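Local coordinates for bradyzoite pseudokinase 1 (PDB 6M7Z), which is a divergent kinase without a glycine-rich loop that regulates membrane ultrastructure of the Toxoplasma parasitophorous vacuole, at residues Leu97-Pro111 against Ser176-Leu188. Numbering follows the deposited sequence.
Sequences LYREILPKRSPLLLP and SVLPDGTVVLGGL
L110 packs across V184 and G186. Its CG is anti to the backbone N (chi1 180°), and the branch crosses V184 at about a right angle, with CD1 4.0 Å from V184 CG2. CD1 also approaches S176 OG and L178 CD2, while CB packs on the bare CA of G186. Beyond it, the P111 ring meets L178 through CD, against L178 CD1. L109 instead lies alongside L185, both side chains pointing the same way, its CD2 4.1 Å from L185 CB. The backbones are joined in a single bridge: L185 N donates to L108 O (2.8 Å) and L110 N to L185 O (2.9 Å). L108 and L109 also pack on helix 146-161.

At the helical end, L188 points its CD1 between Y98 and L102, 3.7 Å from L102 CD1, and crosses Y98 at about a right angle. L102 CD1 also lies over one face of the Y98 ring, offset toward the rim. Y98 OH donates to L110 O (2.6 Å) and, through a water at L188 N, ties 97-111 to residues 186-188. G186 O accepts from H167 NE2, the histidine of the HRD-like sequence. This is the protein-kinase core, where the loop after helix C packs on the beta7-beta8 hairpin; G187 and L188 probably take the places of the Asp and Phe of the DFG motif, L188 packing against helix 88-101 as the Phe does.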
loop_
_atom_site.group_PDB
_atom_site.type_symbol
_atom_site.label_atom_id
_atom_site.label_comp_id
_atom_site.label_asym_id
_atom_site.label_seq_id
_atom_site.Cartn_x
_atom_site.Cartn_y
_atom_site.Cartn_z
ATOM N N LEU A 97 3.259 13.006 1.827
ATOM C CA LEU A 97 4.087 12.024 1.122
ATOM C C LEU A 97 3.653 11.922 -0.341
ATOM O O LEU A 97 4.495 11.950 -1.221
ATOM C CB LEU A 97 3.988 10.640 1.764
ATOM C CG LEU A 97 4.642 10.458 3.126
ATOM C CD1 LEU A 97 4.625 8.974 3.507
ATOM C CD2 LEU A 97 6.080 10.960 3.146
ATOM N N TYR A 98 2.348 11.803 -0.586
ATOM C CA TYR A 98 1.854 11.587 -1.950
ATOM C C TYR A 98 2.137 12.805 -2.830
ATOM O O TYR A 98 2.474 12.624 -3.995
ATOM C CB TYR A 98 0.369 11.196 -1.965
ATOM C CG TYR A 98 0.152 9.710 -1.819
ATOM C CD1 TYR A 98 0.424 8.853 -2.869
ATOM C CD2 TYR A 98 -0.299 9.154 -0.635
ATOM C CE1 TYR A 98 0.232 7.486 -2.763
ATOM C CE2 TYR A 98 -0.495 7.789 -0.509
ATOM C CZ TYR A 98 -0.238 6.944 -1.581
ATOM O OH TYR A 98 -0.429 5.593 -1.471
ATOM N N ARG A 99 2.026 14.019 -2.266
ATOM C CA ARG A 99 2.113 15.260 -3.059
ATOM C C ARG A 99 3.568 15.729 -3.242
ATOM O O ARG A 99 3.876 16.330 -4.267
ATOM C CB ARG A 99 1.295 16.366 -2.394
ATOM C CG ARG A 99 -0.209 16.134 -2.453
ATOM C CD ARG A 99 -0.965 17.013 -1.471
ATOM N NE ARG A 99 -1.095 18.380 -1.943
ATOM C CZ ARG A 99 -2.017 18.803 -2.805
ATOM N NH1 ARG A 99 -2.863 17.955 -3.368
ATOM N NH2 ARG A 99 -2.079 20.084 -3.112
ATOM N N GLU A 100 4.441 15.487 -2.253
ATOM C CA GLU A 100 5.752 16.117 -2.209
ATOM C C GLU A 100 6.905 15.107 -2.329
ATOM O O GLU A 100 8.009 15.531 -2.614
ATOM C CB GLU A 100 5.951 16.892 -0.907
ATOM C CG GLU A 100 4.832 17.855 -0.577
ATOM C CD GLU A 100 4.536 18.937 -1.616
ATOM O OE1 GLU A 100 5.463 19.348 -2.338
ATOM O OE2 GLU A 100 3.367 19.376 -1.696
ATOM N N ILE A 101 6.691 13.813 -2.090
ATOM C CA ILE A 101 7.828 12.894 -1.922
ATOM C C ILE A 101 7.762 11.691 -2.873
ATOM O O ILE A 101 8.778 11.294 -3.431
ATOM C CB ILE A 101 7.947 12.468 -0.448
ATOM C CG1 ILE A 101 8.227 13.708 0.406
ATOM C CG2 ILE A 101 9.002 11.375 -0.278
ATOM C CD1 ILE A 101 8.886 13.417 1.745
ATOM N N LEU A 102 6.581 11.104 -3.057
ATOM C CA LEU A 102 6.432 9.959 -3.922
ATOM C C LEU A 102 6.234 10.451 -5.352
ATOM O O LEU A 102 5.472 11.389 -5.589
ATOM C CB LEU A 102 5.244 9.118 -3.442
ATOM C CG LEU A 102 5.321 8.631 -1.997
ATOM C CD1 LEU A 102 3.983 8.021 -1.584
ATOM C CD2 LEU A 102 6.479 7.639 -1.818
ATOM N N PRO A 103 6.900 9.829 -6.347
ATOM C CA PRO A 103 6.606 10.110 -7.753
ATOM C C PRO A 103 5.110 9.932 -8.054
ATOM O O PRO A 103 4.434 9.189 -7.356
ATOM C CB PRO A 103 7.419 9.059 -8.524
ATOM C CG PRO A 103 8.504 8.627 -7.561
ATOM C CD PRO A 103 7.935 8.799 -6.164
ATOM N N LYS A 104 4.625 10.604 -9.101
ATOM C CA LYS A 104 3.205 10.618 -9.431
ATOM C C LYS A 104 2.719 9.184 -9.680
ATOM O O LYS A 104 1.593 8.868 -9.330
ATOM C CB LYS A 104 2.966 11.582 -10.606
ATOM C CG LYS A 104 1.671 11.452 -11.406
ATOM C CD LYS A 104 0.429 12.031 -10.773
ATOM C CE LYS A 104 -0.800 11.670 -11.576
ATOM N NZ LYS A 104 -2.045 12.080 -10.890
ATOM N N ARG A 105 3.548 8.335 -10.298
ATOM C CA ARG A 105 3.224 6.909 -10.351
ATOM C C ARG A 105 4.518 6.084 -10.314
ATOM O O ARG A 105 5.216 5.937 -11.312
ATOM C CB ARG A 105 2.357 6.580 -11.579
ATOM C CG ARG A 105 1.031 7.318 -11.746
ATOM C CD ARG A 105 -0.131 6.772 -10.914
ATOM N NE ARG A 105 -1.410 7.369 -11.274
ATOM C CZ ARG A 105 -2.162 8.148 -10.489
ATOM N NH1 ARG A 105 -1.756 8.506 -9.282
ATOM N NH2 ARG A 105 -3.343 8.556 -10.913
ATOM N N SER A 106 4.873 5.631 -9.106
ATOM C CA SER A 106 5.733 4.478 -8.909
ATOM C C SER A 106 4.869 3.258 -9.180
ATOM O O SER A 106 3.826 3.107 -8.554
ATOM C CB SER A 106 6.307 4.436 -7.520
ATOM O OG SER A 106 6.998 5.631 -7.199
ATOM N N PRO A 107 5.264 2.345 -10.099
ATOM C CA PRO A 107 4.364 1.276 -10.538
ATOM C C PRO A 107 3.898 0.292 -9.449
ATOM O O PRO A 107 2.822 -0.279 -9.577
ATOM C CB PRO A 107 5.194 0.514 -11.581
ATOM C CG PRO A 107 6.285 1.487 -12.002
ATOM C CD PRO A 107 6.580 2.294 -10.763
ATOM N N LEU A 108 4.708 0.085 -8.404
ATOM C CA LEU A 108 4.421 -0.928 -7.381
ATOM C C LEU A 108 3.979 -0.297 -6.048
ATOM O O LEU A 108 3.967 -0.993 -5.041
ATOM C CB LEU A 108 5.680 -1.785 -7.191
ATOM C CG LEU A 108 6.055 -2.668 -8.387
ATOM C CD1 LEU A 108 7.184 -3.621 -8.011
ATOM C CD2 LEU A 108 4.852 -3.471 -8.897
ATOM N N LEU A 109 3.639 1.001 -6.031
ATOM C CA LEU A 109 3.113 1.662 -4.837
ATOM C C LEU A 109 1.652 2.071 -5.092
ATOM O O LEU A 109 1.313 2.481 -6.210
ATOM C CB LEU A 109 3.970 2.884 -4.495
ATOM C CG LEU A 109 5.464 2.612 -4.263
ATOM C CD1 LEU A 109 6.197 3.865 -3.798
ATOM C CD2 LEU A 109 5.707 1.492 -3.263
ATOM N N LEU A 110 0.802 1.948 -4.055
ATOM C CA LEU A 110 -0.610 2.298 -4.146
ATOM C C LEU A 110 -0.724 3.753 -4.610
ATOM O O LEU A 110 -0.241 4.656 -3.937
ATOM C CB LEU A 110 -1.265 2.088 -2.784
ATOM C CG LEU A 110 -2.765 2.410 -2.677
ATOM C CD1 LEU A 110 -3.575 1.436 -3.524
ATOM C CD2 LEU A 110 -3.231 2.347 -1.217
ATOM N N PRO A 111 -1.316 4.030 -5.785
ATOM C CA PRO A 111 -1.461 5.400 -6.262
ATOM C C PRO A 111 -2.578 6.192 -5.565
ATOM O O PRO A 111 -3.583 5.615 -5.160
ATOM C CB PRO A 111 -1.792 5.245 -7.759
ATOM C CG PRO A 111 -2.370 3.839 -7.903
ATOM C CD PRO A 111 -1.852 3.044 -6.726
ATOM N N SER A 176 -2.030 -4.814 -1.862
ATOM C CA SER A 176 -3.371 -4.939 -2.419
ATOM C C SER A 176 -3.299 -5.155 -3.938
ATOM O O SER A 176 -2.287 -4.902 -4.579
ATOM C CB SER A 176 -4.223 -3.766 -2.044
ATOM O OG SER A 176 -3.802 -2.580 -2.695
ATOM N N VAL A 177 -4.392 -5.673 -4.489
ATOM C CA VAL A 177 -4.467 -6.030 -5.879
ATOM C C VAL A 177 -5.368 -5.005 -6.563
ATOM O O VAL A 177 -6.532 -4.884 -6.205
ATOM C CB VAL A 177 -5.019 -7.457 -6.060
ATOM C CG1 VAL A 177 -5.076 -7.834 -7.537
ATOM C CG2 VAL A 177 -4.220 -8.484 -5.265
ATOM N N LEU A 178 -4.815 -4.258 -7.528
ATOM C CA LEU A 178 -5.594 -3.251 -8.244
ATOM C C LEU A 178 -6.502 -3.964 -9.244
ATOM O O LEU A 178 -6.310 -5.146 -9.557
ATOM C CB LEU A 178 -4.650 -2.263 -8.934
ATOM C CG LEU A 178 -3.768 -1.425 -7.996
ATOM C CD1 LEU A 178 -2.923 -0.435 -8.784
ATOM C CD2 LEU A 178 -4.613 -0.702 -6.959
ATOM N N PRO A 179 -7.565 -3.290 -9.752
ATOM C CA PRO A 179 -8.441 -3.898 -10.756
ATOM C C PRO A 179 -7.693 -4.479 -11.969
ATOM O O PRO A 179 -8.079 -5.542 -12.442
ATOM C CB PRO A 179 -9.385 -2.765 -11.135
ATOM C CG PRO A 179 -9.451 -1.937 -9.874
ATOM C CD PRO A 179 -8.037 -1.965 -9.328
ATOM N N ASP A 180 -6.602 -3.851 -12.422
ATOM C CA ASP A 180 -5.890 -4.393 -13.585
ATOM C C ASP A 180 -5.002 -5.596 -13.200
ATOM O O ASP A 180 -4.353 -6.183 -14.074
ATOM C CB ASP A 180 -5.126 -3.296 -14.338
ATOM C CG ASP A 180 -3.933 -2.721 -13.598
ATOM O OD1 ASP A 180 -3.645 -3.207 -12.460
ATOM O OD2 ASP A 180 -3.312 -1.784 -14.166
ATOM N N GLY A 181 -4.949 -5.955 -11.908
ATOM C CA GLY A 181 -4.209 -7.143 -11.422
ATOM C C GLY A 181 -2.801 -6.834 -10.919
ATOM O O GLY A 181 -2.105 -7.756 -10.450
ATOM N N THR A 182 -2.356 -5.570 -11.019
ATOM C CA THR A 182 -1.091 -5.130 -10.429
ATOM C C THR A 182 -1.179 -5.277 -8.905
ATOM O O THR A 182 -2.202 -4.922 -8.319
ATOM C CB THR A 182 -0.780 -3.663 -10.761
ATOM O OG1 THR A 182 -0.985 -3.433 -12.150
ATOM C CG2 THR A 182 0.636 -3.258 -10.413
ATOM N N VAL A 183 -0.119 -5.806 -8.285
ATOM C CA VAL A 183 -0.019 -5.888 -6.835
ATOM C C VAL A 183 0.898 -4.760 -6.366
ATOM O O VAL A 183 2.029 -4.677 -6.802
ATOM C CB VAL A 183 0.497 -7.264 -6.384
ATOM C CG1 VAL A 183 0.753 -7.316 -4.892
ATOM C CG2 VAL A 183 -0.446 -8.369 -6.808
ATOM N N VAL A 184 0.386 -3.929 -5.447
ATOM C CA VAL A 184 1.045 -2.692 -5.016
ATOM C C VAL A 184 1.170 -2.664 -3.490
ATOM O O VAL A 184 0.380 -3.270 -2.787
ATOM C CB VAL A 184 0.309 -1.438 -5.527
ATOM C CG1 VAL A 184 0.248 -1.437 -7.058
ATOM C CG2 VAL A 184 -1.079 -1.294 -4.914
ATOM N N LEU A 185 2.187 -1.925 -3.023
ATOM C CA LEU A 185 2.439 -1.707 -1.617
ATOM C C LEU A 185 1.769 -0.406 -1.189
ATOM O O LEU A 185 2.043 0.655 -1.744
ATOM C CB LEU A 185 3.943 -1.632 -1.383
ATOM C CG LEU A 185 4.387 -1.370 0.052
ATOM C CD1 LEU A 185 3.781 -2.394 1.015
ATOM C CD2 LEU A 185 5.905 -1.389 0.131
ATOM N N GLY A 186 0.910 -0.516 -0.169
ATOM C CA GLY A 186 0.201 0.616 0.447
ATOM C C GLY A 186 0.542 0.721 1.934
ATOM O O GLY A 186 1.640 0.297 2.383
ATOM N N GLY A 187 -0.395 1.303 2.691
ATOM C CA GLY A 187 -0.200 1.581 4.091
ATOM C C GLY A 187 0.973 2.518 4.336
ATOM O O GLY A 187 1.707 2.355 5.307
ATOM N N LEU A 188 1.124 3.524 3.463
ATOM C CA LEU A 188 2.321 4.363 3.456
ATOM C C LEU A 188 2.273 5.478 4.505
ATOM O O LEU A 188 3.244 6.229 4.631
ATOM C CB LEU A 188 2.491 4.947 2.051
ATOM C CG LEU A 188 2.734 3.921 0.946
ATOM C CD1 LEU A 188 2.985 4.653 -0.378
ATOM C CD2 LEU A 188 3.905 3.011 1.297
HETATM O O HOH W 1 -0.685 4.461 1.215
#